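Local coordinates for protein KLLA0E08119p (Kluyveromyces lactis, PDB 3VA7) that probably carboxylates urea to urea-1-carboxylate with ATP, hydrogencarbonate and biotin, this chain being the urea carboxylase part of a longer enzyme that probably also hydrolyses allophanate, at residues R83-E87 with T88-I92. Sequence-based numbering, arbitrary orientation.
Sequences RTAAE and TYLDI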
loop_
_atom_site.group_PDB
_atom_site.type_symbol
_atom_site.label_atom_id
_atom_site.label_comp_id
_atom_site.label_asym_id
_atom_site.label_seq_id
_atom_site.Cartn_x
_atom_site.Cartn_y
_atom_site.Cartn_z
ATOM N N ARG A 83 13.280 -3.963 22.782
ATOM C CA ARG A 83 12.238 -3.128 22.199
ATOM C C ARG A 83 11.974 -1.878 23.046
ATOM O O ARG A 83 11.950 -0.782 22.524
ATOM C CB ARG A 83 10.950 -3.968 21.975
ATOM C CG ARG A 83 10.042 -3.578 20.765
ATOM C CD ARG A 83 9.748 -4.783 19.772
ATOM N NE ARG A 83 10.830 -5.140 18.799
ATOM C CZ ARG A 83 10.730 -5.087 17.453
ATOM N NH1 ARG A 83 9.605 -4.673 16.870
ATOM N NH2 ARG A 83 11.760 -5.432 16.671
ATOM N N THR A 84 11.808 -2.018 24.350
ATOM C CA THR A 84 11.299 -0.898 25.125
ATOM C C THR A 84 12.357 0.159 25.416
ATOM O O THR A 84 13.559 -0.118 25.403
ATOM C CB THR A 84 10.726 -1.360 26.471
ATOM O OG1 THR A 84 11.754 -2.051 27.201
ATOM C CG2 THR A 84 9.493 -2.274 26.268
ATOM N N ALA A 85 11.893 1.370 25.710
ATOM C CA ALA A 85 12.770 2.401 26.235
ATOM C C ALA A 85 13.667 1.877 27.371
ATOM O O ALA A 85 14.851 2.171 27.415
ATOM C CB ALA A 85 11.939 3.620 26.708
ATOM N N ALA A 86 13.100 1.104 28.295
ATOM C CA ALA A 86 13.863 0.638 29.459
ATOM C C ALA A 86 14.897 -0.430 29.094
ATOM O O ALA A 86 16.000 -0.458 29.632
ATOM C CB ALA A 86 12.925 0.158 30.532
ATOM N N GLU A 87 14.521 -1.285 28.146
ATOM C CA GLU A 87 15.357 -2.401 27.659
ATOM C C GLU A 87 16.626 -1.949 26.931
ATOM O O GLU A 87 17.601 -2.702 26.839
ATOM C CB GLU A 87 14.521 -3.224 26.686
ATOM C CG GLU A 87 14.453 -4.706 26.965
ATOM C CD GLU A 87 13.014 -5.217 26.895
ATOM O OE1 GLU A 87 12.263 -4.839 25.946
ATOM O OE2 GLU A 87 12.637 -5.986 27.818
ATOM N N THR A 88 16.584 -0.721 26.404
ATOM C CA THR A 88 17.594 -0.214 25.457
ATOM C C THR A 88 18.153 1.203 25.752
ATOM O O THR A 88 19.173 1.351 26.443
ATOM C CB THR A 88 17.067 -0.294 23.999
ATOM O OG1 THR A 88 15.749 0.270 23.935
ATOM C CG2 THR A 88 17.043 -1.757 23.467
ATOM N N TYR A 89 17.508 2.248 25.245
ATOM C CA TYR A 89 18.047 3.611 25.401
ATOM C C TYR A 89 18.364 4.030 26.854
ATOM O O TYR A 89 19.326 4.784 27.087
ATOM C CB TYR A 89 17.167 4.624 24.664
ATOM C CG TYR A 89 17.116 4.325 23.170
ATOM C CD1 TYR A 89 15.991 3.754 22.582
ATOM C CD2 TYR A 89 18.235 4.555 22.357
ATOM C CE1 TYR A 89 15.963 3.448 21.229
ATOM C CE2 TYR A 89 18.216 4.263 20.998
ATOM C CZ TYR A 89 17.080 3.710 20.445
ATOM O OH TYR A 89 17.086 3.428 19.106
ATOM N N LEU A 90 17.591 3.491 27.814
ATOM C CA LEU A 90 17.686 3.839 29.243
ATOM C C LEU A 90 18.673 3.003 30.053
ATOM O O LEU A 90 18.933 3.307 31.217
ATOM C CB LEU A 90 16.315 3.723 29.901
ATOM C CG LEU A 90 15.299 4.760 29.473
ATOM C CD1 LEU A 90 13.896 4.304 29.814
ATOM C CD2 LEU A 90 15.655 6.128 30.078
ATOM N N ASP A 91 19.210 1.952 29.441
ATOM C CA ASP A 91 20.045 0.978 30.143
ATOM C C ASP A 91 21.450 1.489 30.078
ATOM O O ASP A 91 22.139 1.315 29.067
ATOM C CB ASP A 91 19.927 -0.433 29.498
ATOM C CG ASP A 91 20.628 -1.550 30.326
ATOM O OD1 ASP A 91 19.910 -2.364 30.941
ATOM O OD2 ASP A 91 21.881 -1.626 30.349
ATOM N N ILE A 92 21.861 2.138 31.163
ATOM C CA ILE A 92 23.178 2.752 31.251
ATOM C C ILE A 92 24.281 1.756 30.898
ATOM O O ILE A 92 25.301 2.117 30.291
ATOM C CB ILE A 92 23.420 3.336 32.652
ATOM C CG1 ILE A 92 22.374 4.433 32.957
ATOM C CG2 ILE A 92 24.871 3.805 32.811
ATOM C CD1 ILE A 92 22.463 5.079 34.358
#
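T88 reaches back to T84 through its hydroxyl. OG1 of T88 donates to O of T84 at 2.7 Å, from above the carbonyl plane and 37° out of it. A chi1 of 49° sets this OG1 between its own backbone N and carbonyl carbon and so brings it to O of T84. The backbone N of T88 adds only a weak bond to the same oxygen. A valine here would probably leave O of T84 with just that weak bond from the backbone N, and the turn less firmly held. T84 and E87 brace each other. OG1 of T84 accepts from N of E87 at 3.0 Å, an ST motif. In return the carboxylate of E87 folds back, and its OE1 takes the N-H of T84 at 3.3 Å on the anti side. Further on, N of L90 donates to O of A85 at 3.1 Å, nearly in line with the C=O. CB, CG and CD1 of L90 pack along that carbonyl, and CD1 of L90 also meets CB of A85 at 3.7 Å. D91 is the N-cap of helix 92-101, its OD2 taking the backbone N-H of K94. The segment is the last part of the connection from strand 76-79 into that helix, in the biotin carboxylase N-terminal domain. Residues 85-87 are helical in phi/psi but lack the regular bonds. The hydroxyls of T84 and T88 and the carboxylate of E87 thus help hold the turn, together with backbone bonds.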